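Bacterial bifunctional deaminase-reductase C-terminal domain-containing protein (Corynebacterium diphtheriae, PDB 2P4G) probably acts as an NADP-dependent pyrimidine reductase of the RibD C-terminal family, consistent with a role in riboflavin biosynthesis. Local coordinates at residues F121-S125 and E126-P130; V168-T171 and S172-P175; P175-I178 and A179-L183; S247-P250 and N251-F255. All coordinates share one frame; numbering follows the deposited sequence.

How the interactions relate
Interactions 2 and 3 are consecutive pieces of one beta-alpha unit and share P175: the turn after strand 166-169 ends where helix 175-184 begins, and their centres lie about 10 Å apart. They also touch through side chains, A169 CB meeting I178 CG1 at 3.7 Å. Interaction 1 lies in the loop between strands 111-115 and 139-143, about 11 Å from interaction 2 at the nearest atoms. Interaction 4 forms the tip of a hairpin at the other end of the mixed sheet, its centre about 39 Å from that of interaction 2. The ethanediol molecules at interaction 1 probably come from the crystallisation liquor.

Interaction 1: residues F121-S125 and E126-P130; sequences FDFSS and ELFSP. With EDO (1,2-ethanediol), chain M; EDO (1,2-ethanediol), chain E.
The ring of F128 receives F121 on one face and has CB of its own neighbour L127 over the opposite one. On the F121 side, CB forms a CH-pi contact, 4.0 Å from the F128 ring centroid. The two phenyl groups are inclined at 39°, neither stacked nor edge-to-face, and F128 CZ comes to 3.3 Å from F121 CD1 over a face of the F121 ring. F123 adds a second oblique pair, with F128 CG over a face of its ring and its CD2 meeting F128 CB at 3.8 Å. At the edge of the F123 ring, in its plane, lies O2 of an ethanediol that also bonds to the backbone N and O of F121. With CG anti to the carbonyl carbon (chi1 -57°), the F128 ring is turned back toward the preceding residues and completes the aromatic cluster.

Polar bonds hold the loop under these rings. A type I turn runs from D122 to S125, and D122 OD1 accepts from both N and OG of S124, the N bond making an Asx turn. F128 N reaches S125 O at 3.0 Å, while S125 OG, anti to its own N, takes the N-H of L127 at 3.2 Å. One water is hydrogen-bonded to F123 O, S125 O and S129 OG, linking the turn to S129.

The cluster sits between helix 150-162 and strand 111-115 of the sheet: F123 and F128 pack on L159 of the helix, whereas F121 and F128 touch L114 and L127 touches L112 of the strand.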
loop_
_atom_site.group_PDB
_atom_site.type_symbol
_atom_site.label_atom_id
_atom_site.label_comp_id
_atom_site.label_asym_id
_atom_site.label_seq_id
_atom_site.Cartn_x
_atom_site.Cartn_y
_atom_site.Cartn_z
ATOM N N PHE A 121 -13.692 -5.855 -27.559
ATOM C CA PHE A 121 -14.783 -5.972 -26.632
ATOM C C PHE A 121 -15.525 -7.286 -26.804
ATOM O O PHE A 121 -15.592 -7.844 -27.892
ATOM C CB PHE A 121 -15.756 -4.811 -26.811
ATOM C CG PHE A 121 -15.178 -3.498 -26.423
ATOM C CD1 PHE A 121 -14.988 -3.190 -25.104
ATOM C CD2 PHE A 121 -14.788 -2.584 -27.380
ATOM C CE1 PHE A 121 -14.452 -1.981 -24.726
ATOM C CE2 PHE A 121 -14.259 -1.374 -27.019
ATOM C CZ PHE A 121 -14.075 -1.076 -25.690
ATOM N N ASP A 122 -16.107 -7.748 -25.704
ATOM C CA ASP A 122 -17.078 -8.854 -25.713
ATOM C C ASP A 122 -18.469 -8.342 -26.085
ATOM O O ASP A 122 -19.131 -7.710 -25.284
ATOM C CB ASP A 122 -17.107 -9.515 -24.331
ATOM C CG ASP A 122 -18.205 -10.548 -24.176
ATOM O OD1 ASP A 122 -18.809 -10.989 -25.182
ATOM O OD2 ASP A 122 -18.453 -10.905 -23.009
ATOM N N PHE A 123 -18.888 -8.628 -27.308
ATOM C CA PHE A 123 -20.189 -8.222 -27.814
ATOM C C PHE A 123 -21.358 -9.100 -27.312
ATOM O O PHE A 123 -22.523 -8.848 -27.650
ATOM C CB PHE A 123 -20.160 -8.207 -29.340
ATOM C CG PHE A 123 -19.457 -7.024 -29.898
ATOM C CD1 PHE A 123 -18.076 -6.954 -29.878
ATOM C CD2 PHE A 123 -20.172 -5.955 -30.427
ATOM C CE1 PHE A 123 -17.415 -5.838 -30.376
ATOM C CE2 PHE A 123 -19.516 -4.847 -30.932
ATOM C CZ PHE A 123 -18.140 -4.779 -30.888
ATOM N N SER A 124 -21.061 -10.134 -26.530
ATOM C CA SER A 124 -22.124 -10.855 -25.822
ATOM C C SER A 124 -22.556 -10.013 -24.586
ATOM O O SER A 124 -23.551 -10.310 -23.934
ATOM C CB SER A 124 -21.653 -12.241 -25.374
ATOM O OG SER A 124 -20.966 -12.141 -24.126
ATOM N N SER A 125 -21.777 -8.998 -24.240
ATOM C CA SER A 125 -22.150 -8.137 -23.150
ATOM C C SER A 125 -23.356 -7.317 -23.566
ATOM O O SER A 125 -23.451 -6.892 -24.709
ATOM C CB SER A 125 -21.021 -7.197 -22.786
ATOM O OG SER A 125 -21.399 -6.427 -21.653
ATOM N N GLU A 126 -24.252 -7.064 -22.615
ATOM C CA GLU A 126 -25.358 -6.129 -22.831
ATOM C C GLU A 126 -24.835 -4.742 -23.116
ATOM O O GLU A 126 -25.501 -3.976 -23.800
ATOM C CB GLU A 126 -26.304 -6.074 -21.624
ATOM C CG GLU A 126 -27.259 -7.265 -21.490
ATOM C CD GLU A 126 -28.355 -7.292 -22.537
ATOM O OE1 GLU A 126 -28.250 -6.545 -23.541
ATOM O OE2 GLU A 126 -29.331 -8.059 -22.350
ATOM N N LEU A 127 -23.648 -4.408 -22.609
ATOM C CA LEU A 127 -23.036 -3.113 -22.967
ATOM C C LEU A 127 -22.951 -2.885 -24.484
ATOM O O LEU A 127 -22.923 -1.740 -24.923
ATOM C CB LEU A 127 -21.642 -2.950 -22.367
ATOM C CG LEU A 127 -21.549 -2.456 -20.923
ATOM C CD1 LEU A 127 -20.078 -2.590 -20.470
ATOM C CD2 LEU A 127 -22.104 -1.018 -20.790
ATOM N N PHE A 128 -22.911 -3.964 -25.266
ATOM C CA PHE A 128 -22.783 -3.842 -26.725
ATOM C C PHE A 128 -23.977 -4.354 -27.515
ATOM O O PHE A 128 -23.861 -4.508 -28.733
ATOM C CB PHE A 128 -21.444 -4.443 -27.199
ATOM C CG PHE A 128 -20.291 -3.793 -26.530
ATOM C CD1 PHE A 128 -19.925 -2.512 -26.879
ATOM C CD2 PHE A 128 -19.641 -4.407 -25.489
ATOM C CE1 PHE A 128 -18.912 -1.854 -26.204
ATOM C CE2 PHE A 128 -18.627 -3.762 -24.805
ATOM C CZ PHE A 128 -18.257 -2.485 -25.166
ATOM N N SER A 129 -25.130 -4.545 -26.846
ATOM C CA SER A 129 -26.381 -4.843 -27.548
ATOM C C SER A 129 -26.836 -3.612 -28.295
ATOM O O SER A 129 -26.844 -2.522 -27.736
ATOM C CB SER A 129 -27.517 -5.284 -26.622
ATOM O OG SER A 129 -27.128 -6.390 -25.820
ATOM N N PRO A 130 -27.240 -3.785 -29.566
ATOM C CA PRO A 130 -27.689 -2.665 -30.399
ATOM C C PRO A 130 -28.952 -1.951 -29.907
ATOM O O PRO A 130 -29.219 -0.821 -30.305
ATOM C CB PRO A 130 -27.930 -3.303 -31.766
ATOM C CG PRO A 130 -27.956 -4.723 -31.564
ATOM C CD PRO A 130 -27.277 -5.063 -30.290
HETATM C C1 EDO M . -14.245 -9.046 -31.018
HETATM O O1 EDO M . -15.092 -9.377 -29.888
HETATM C C2 EDO M . -14.428 -7.621 -31.535
HETATM O O2 EDO M . -14.219 -6.630 -30.502
HETATM C C1 EDO E . -24.920 -8.269 -19.216
HETATM O O1 EDO E . -23.636 -8.154 -19.823
HETATM C C2 EDO E . -25.186 -7.065 -18.337
HETATM O O2 EDO E . -26.009 -7.484 -17.250
HETATM O O HOH W 1 -25.005 -7.769 -26.656
#

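Interaction 2: residues V168-T171 and S172-P175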
loop_
_atom_site.group_PDB
_atom_site.type_symbol
_atom_site.label_atom_id
_atom_site.label_comp_id
_atom_site.label_asym_id
_atom_site.label_seq_id
_atom_site.Cartn_x
_atom_site.Cartn_y
_atom_site.Cartn_z
ATOM N N VAL A 168 -12.117 8.777 -31.439
ATOM C CA VAL A 168 -10.747 8.388 -31.760
ATOM C C VAL A 168 -9.823 9.565 -31.491
ATOM O O VAL A 168 -9.866 10.548 -32.209
ATOM C CB VAL A 168 -10.626 7.970 -33.242
ATOM C CG1 VAL A 168 -9.188 7.550 -33.572
ATOM C CG2 VAL A 168 -11.619 6.862 -33.545
ATOM N N ALA A 169 -9.024 9.479 -30.437
ATOM C CA ALA A 169 -7.982 10.473 -30.177
ATOM C C ALA A 169 -6.893 10.368 -31.246
ATOM O O ALA A 169 -6.641 9.288 -31.760
ATOM C CB ALA A 169 -7.379 10.271 -28.780
ATOM N N PRO A 170 -6.284 11.501 -31.639
ATOM C CA PRO A 170 -5.072 11.455 -32.459
ATOM C C PRO A 170 -3.944 10.628 -31.863
ATOM O O PRO A 170 -3.901 10.393 -30.648
ATOM C CB PRO A 170 -4.660 12.922 -32.545
ATOM C CG PRO A 170 -5.955 13.657 -32.448
ATOM C CD PRO A 170 -6.743 12.889 -31.439
ATOM N N THR A 171 -3.031 10.202 -32.732
ATOM C CA THR A 171 -1.886 9.378 -32.336
ATOM C C THR A 171 -1.044 10.085 -31.265
ATOM O O THR A 171 -0.580 9.449 -30.305
ATOM C CB THR A 171 -1.000 9.046 -33.565
ATOM O OG1 THR A 171 -1.815 8.489 -34.613
ATOM C CG2 THR A 171 0.120 8.062 -33.195
ATOM N N SER A 172 -0.883 11.401 -31.442
ATOM C CA SER A 172 -0.121 12.268 -30.532
ATOM C C SER A 172 -0.726 12.422 -29.138
ATOM O O SER A 172 -0.012 12.396 -28.136
ATOM C CB SER A 172 -0.008 13.656 -31.160
ATOM O OG SER A 172 -1.208 13.988 -31.846
ATOM N N THR A 173 -2.046 12.565 -29.092
ATOM C CA THR A 173 -2.774 13.018 -27.902
ATOM C C THR A 173 -2.799 12.039 -26.717
ATOM O O THR A 173 -2.434 10.869 -26.836
ATOM C CB THR A 173 -4.231 13.314 -28.282
ATOM O OG1 THR A 173 -4.801 12.139 -28.873
ATOM C CG2 THR A 173 -4.317 14.467 -29.269
ATOM N N ASN A 174 -3.248 12.545 -25.572
ATOM C CA ASN A 174 -3.428 11.744 -24.369
ATOM C C ASN A 174 -4.908 11.359 -24.236
ATOM O O ASN A 174 -5.757 12.234 -24.145
ATOM C CB ASN A 174 -2.974 12.543 -23.143
ATOM C CG ASN A 174 -2.954 11.718 -21.867
ATOM O OD1 ASN A 174 -3.766 10.810 -21.663
ATOM N ND2 ASN A 174 -2.025 12.045 -20.987
ATOM N N PRO A 175 -5.218 10.053 -24.199
ATOM C CA PRO A 175 -6.616 9.597 -24.187
ATOM C C PRO A 175 -7.427 10.017 -22.956
ATOM O O PRO A 175 -8.612 10.263 -23.084
ATOM C CB PRO A 175 -6.481 8.071 -24.210
ATOM C CG PRO A 175 -5.152 7.809 -23.589
ATOM C CD PRO A 175 -4.286 8.914 -24.126
#
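T173 folds back onto P170, placing its hydroxyl against the proline carbonyl and its methyl against the proline ring. The OG1 to P170 O hydrogen bond is short, 2.6 Å, with T173 as donor, and approaches 28° out of the carbonyl plane at a C=O...donor angle of 121°. The backbone N of T173 adds a weak bond to the same oxygen at 3.3 Å. Both branches of the threonine are engaged because its chi1 of 56° sets OG1 between the backbone N and the carbonyl carbon and leaves CG2 beside the N: CG2 then lies 3.6 Å from both P170 CB and P170 CD. OG1 also faces the methyl of A169, with A169 CB 3.2 Å away. S172 OG approaches P170 CB at 3.7 Å, a plain van der Waals contact.

The second shell fixes this turn to the neighbouring strand and its following loop. Q143 NE2 bonds P170 O as a further donor and makes a weak bond to T173 O, bridging the turn's two limbs, so the proline oxygen accepts from three donors, the T173 N bond being weak. T171 points its CB away from the turn, and its OG1 is bonded to Q144 O. A169 itself is paired through its backbone with T142 and Q144.

Beyond T173 the chain passes into N174, the N-cap, whose OD1 makes a weak bond to L176 N, and then into P175 in the first turn of the helix. The turn opens the connection from strand 166-169 through helix 175-184 to the parallel strand 190-195, a beta-alpha-beta crossover.

Interaction 3: residues P175-I178 and A179-L183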
loop_
_atom_site.group_PDB
_atom_site.type_symbol
_atom_site.label_atom_id
_atom_site.label_comp_id
_atom_site.label_asym_id
_atom_site.label_seq_id
_atom_site.Cartn_x
_atom_site.Cartn_y
_atom_site.Cartn_z
ATOM N N PRO A 175 -5.218 10.053 -24.199
ATOM C CA PRO A 175 -6.616 9.597 -24.187
ATOM C C PRO A 175 -7.427 10.017 -22.956
ATOM O O PRO A 175 -8.612 10.263 -23.084
ATOM C CB PRO A 175 -6.481 8.071 -24.210
ATOM C CG PRO A 175 -5.152 7.809 -23.589
ATOM C CD PRO A 175 -4.286 8.914 -24.126
ATOM N N LEU A 176 -6.807 10.071 -21.780
ATOM C CA LEU A 176 -7.466 10.599 -20.575
ATOM C C LEU A 176 -7.837 12.073 -20.710
ATOM O O LEU A 176 -8.936 12.457 -20.342
ATOM C CB LEU A 176 -6.606 10.426 -19.322
ATOM C CG LEU A 176 -6.959 9.248 -18.427
ATOM C CD1 LEU A 176 -6.014 9.196 -17.233
ATOM C CD2 LEU A 176 -8.415 9.337 -17.962
ATOM N N LYS A 177 -6.913 12.890 -21.200
ATOM C CA LYS A 177 -7.179 14.305 -21.471
ATOM C C LYS A 177 -8.366 14.414 -22.417
ATOM O O LYS A 177 -9.264 15.243 -22.233
ATOM C CB LYS A 177 -5.934 14.962 -22.085
ATOM C CG LYS A 177 -6.167 16.211 -22.944
ATOM C CD LYS A 177 -6.476 17.457 -22.115
ATOM C CE LYS A 177 -6.152 18.725 -22.883
ATOM N NZ LYS A 177 -6.368 19.932 -22.046
ATOM N N ILE A 178 -8.351 13.563 -23.440
ATOM C CA ILE A 178 -9.398 13.532 -24.444
ATOM C C ILE A 178 -10.740 13.152 -23.813
ATOM O O ILE A 178 -11.762 13.787 -24.071
ATOM C CB ILE A 178 -9.048 12.530 -25.567
ATOM C CG1 ILE A 178 -7.879 13.064 -26.406
ATOM C CG2 ILE A 178 -10.290 12.247 -26.459
ATOM C CD1 ILE A 178 -8.272 14.107 -27.395
ATOM N N ALA A 179 -10.734 12.111 -22.994
ATOM C CA ALA A 179 -11.951 11.665 -22.339
ATOM C C ALA A 179 -12.477 12.786 -21.463
ATOM O O ALA A 179 -13.661 13.089 -21.484
ATOM C CB ALA A 179 -11.686 10.428 -21.500
ATOM N N PHE A 180 -11.564 13.367 -20.689
ATOM C CA PHE A 180 -11.850 14.423 -19.723
ATOM C C PHE A 180 -12.555 15.570 -20.452
ATOM O O PHE A 180 -13.623 15.999 -20.033
ATOM C CB PHE A 180 -10.521 14.845 -19.072
ATOM C CG PHE A 180 -10.644 15.675 -17.801
ATOM C CD1 PHE A 180 -11.104 15.109 -16.615
ATOM C CD2 PHE A 180 -10.194 17.013 -17.778
ATOM C CE1 PHE A 180 -11.179 15.874 -15.434
ATOM C CE2 PHE A 180 -10.260 17.784 -16.605
ATOM C CZ PHE A 180 -10.752 17.211 -15.427
ATOM N N ASP A 181 -11.984 16.005 -21.577
ATOM C CA ASP A 181 -12.578 17.055 -22.408
ATOM C C ASP A 181 -13.918 16.653 -23.029
ATOM O O ASP A 181 -14.868 17.447 -23.020
ATOM C CB ASP A 181 -11.607 17.480 -23.526
ATOM C CG ASP A 181 -10.295 18.062 -22.985
ATOM O OD1 ASP A 181 -10.197 18.367 -21.771
ATOM O OD2 ASP A 181 -9.344 18.193 -23.777
ATOM N N ALA A 182 -13.985 15.445 -23.595
ATOM C CA ALA A 182 -15.231 14.936 -24.190
ATOM C C ALA A 182 -16.371 14.944 -23.168
ATOM O O ALA A 182 -17.514 15.230 -23.506
ATOM C CB ALA A 182 -15.041 13.506 -24.740
ATOM N N LEU A 183 -16.037 14.616 -21.917
ATOM C CA LEU A 183 -17.021 14.553 -20.843
ATOM C C LEU A 183 -17.385 15.953 -20.351
ATOM O O LEU A 183 -18.553 16.239 -20.110
ATOM C CB LEU A 183 -16.520 13.687 -19.690
ATOM C CG LEU A 183 -16.485 12.177 -19.945
ATOM C CD1 LEU A 183 -15.666 11.455 -18.865
ATOM C CD2 LEU A 183 -17.879 11.599 -19.994
#
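K177 and D181, one helical turn apart, lean toward each other along the exposed side of the helix. The lysine leaves the backbone with CG anti to its N, chi1 156°, and then bends at chi2 (75°), which brings the aliphatic part of the chain alongside OD2 of the carboxylate before the ammonium group is reached. CD and CE of K177 are therefore each 3.4 Å from D181 OD2, closer than NZ, whose salt bridge to that oxygen is long at 3.9 Å. K177 is modelled in two conformers, so this long bridge, present in the one described, is doubtful. On the aspartate, chi1 of -61° puts CG beside the backbone N and carries the carboxylate back over the previous turn, where D181 CG sits 3.1 Å from K177 O.

The backbone is a regular alpha-helix: K177 O accepts D181 N at 2.9 Å, and equivalent i to i+4 bonds join the N atoms of A179, F180 and A182 to P175, L176 and I178. As the connection of a beta-alpha-beta crossover, this helix lies against the parallel strands, with L176 and L183 reaching V77, A179 reaching L115, and I178 and A182 reaching I167.

The CB of F180 lies close over the preceding turn, 3.1 Å from L176 O, while the ring leads away from that turn and meets H184 edge-to-face. A179 and A182 bring only methyl groups, and A182 CB rests 3.4 Å from I178 O.

Interaction 4: residues S247-P250 and N251-F255; sequences SSSP and NGLIF
S247 and F255 form an antiparallel hydrogen-bonded pair, F255 N to S247 O at 2.7 Å and S247 N to F255 O at 2.8 Å, and S248 and I254 the non-hydrogen-bonded pair, of a hairpin closed by a type I turn from S249 to G252, where G252 N bonds S249 O, S249 N meets L253 O at 2.9 Å, and the positive phi of G252 (85°) completes a G1 beta bulge.

S249 is the central side chain. Its chi1 of 69° holds OG between the backbone N and the carbonyl carbon, aimed across the turn, where it accepts the N-H of L253 at 3.2 Å; the same hydroxyl is also hydrogen-bonded to D59 OD2. Its CB rests on CE2 of F255 at 3.6 Å. The F255 ring presents its edge to the carbonyl carbon of S248 and extends to L65 of helix 60-72. On the other face of the sheet, S248 and I254 pack on L246 and Y258 of the second subunit.

The hydroxyl thus satisfies a backbone N-H that the bulge leaves without a cross-strand carbonyl, and, through D59, ties the hairpin tip to the loop before helix 60-72.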
loop_
_atom_site.group_PDB
_atom_site.type_symbol
_atom_site.label_atom_id
_atom_site.label_comp_id
_atom_site.label_asym_id
_atom_site.label_seq_id
_atom_site.Cartn_x
_atom_site.Cartn_y
_atom_site.Cartn_z
ATOM N N SER A 247 -11.966 5.171 7.784
ATOM C CA SER A 247 -12.950 4.250 8.300
ATOM C C SER A 247 -12.522 2.802 7.990
ATOM O O SER A 247 -11.597 2.579 7.210
ATOM C CB SER A 247 -14.297 4.585 7.649
ATOM O OG SER A 247 -15.233 3.568 7.865
ATOM N N SER A 248 -13.190 1.831 8.615
ATOM C CA SER A 248 -13.000 0.414 8.279
ATOM C C SER A 248 -14.312 -0.379 8.263
ATOM O O SER A 248 -15.279 0.006 8.911
ATOM C CB SER A 248 -12.009 -0.236 9.257
ATOM O OG SER A 248 -12.584 -0.448 10.537
ATOM N N SER A 249 -14.336 -1.477 7.505
ATOM C CA SER A 249 -15.461 -2.427 7.497
ATOM C C SER A 249 -15.281 -3.498 8.569
ATOM O O SER A 249 -14.198 -3.616 9.148
ATOM C CB SER A 249 -15.587 -3.098 6.126
ATOM O OG SER A 249 -14.522 -3.981 5.866
ATOM N N PRO A 250 -16.332 -4.297 8.840
ATOM C CA PRO A 250 -16.173 -5.372 9.832
ATOM C C PRO A 250 -15.240 -6.490 9.372
ATOM O O PRO A 250 -14.775 -7.265 10.197
ATOM C CB PRO A 250 -17.601 -5.903 10.032
ATOM C CG PRO A 250 -18.504 -4.932 9.326
ATOM C CD PRO A 250 -17.697 -4.271 8.282
ATOM N N ASN A 251 -14.985 -6.563 8.068
ATOM C CA ASN A 251 -13.978 -7.462 7.513
ATOM C C ASN A 251 -12.552 -6.894 7.528
ATOM O O ASN A 251 -11.637 -7.530 7.021
ATOM C CB ASN A 251 -14.367 -7.836 6.096
ATOM C CG ASN A 251 -15.702 -8.553 6.041
ATOM O OD1 ASN A 251 -16.641 -8.084 5.411
ATOM N ND2 ASN A 251 -15.794 -9.687 6.719
ATOM N N GLY A 252 -12.369 -5.702 8.083
ATOM C CA GLY A 252 -11.042 -5.146 8.296
ATOM C C GLY A 252 -10.474 -4.414 7.100
ATOM O O GLY A 252 -9.271 -4.140 7.055
ATOM N N LEU A 253 -11.327 -4.074 6.137
ATOM C CA LEU A 253 -10.902 -3.244 5.030
ATOM C C LEU A 253 -10.876 -1.805 5.501
ATOM O O LEU A 253 -11.766 -1.383 6.242
ATOM C CB LEU A 253 -11.838 -3.376 3.824
ATOM C CG LEU A 253 -11.692 -4.619 2.911
ATOM C CD1 LEU A 253 -12.157 -5.868 3.630
ATOM C CD2 LEU A 253 -12.460 -4.398 1.588
ATOM N N ILE A 254 -9.847 -1.061 5.101
ATOM C CA ILE A 254 -9.715 0.351 5.507
ATOM C C ILE A 254 -10.220 1.145 4.326
ATOM O O ILE A 254 -9.922 0.821 3.170
ATOM C CB ILE A 254 -8.269 0.785 5.839
ATOM C CG1 ILE A 254 -7.664 -0.090 6.933
ATOM C CG2 ILE A 254 -8.205 2.268 6.287
ATOM C CD1 ILE A 254 -6.142 0.156 7.105
ATOM N N PHE A 255 -11.029 2.154 4.626
ATOM C CA PHE A 255 -11.493 3.060 3.625
ATOM C C PHE A 255 -10.922 4.408 3.983
ATOM O O PHE A 255 -11.037 4.847 5.126
ATOM C CB PHE A 255 -13.014 3.115 3.598
ATOM C CG PHE A 255 -13.648 1.790 3.381
ATOM C CD1 PHE A 255 -13.683 1.227 2.115
ATOM C CD2 PHE A 255 -14.190 1.090 4.430
ATOM C CE1 PHE A 255 -14.251 0.018 1.911
ATOM C CE2 PHE A 255 -14.773 -0.132 4.219
ATOM C CZ PHE A 255 -14.806 -0.672 2.960
#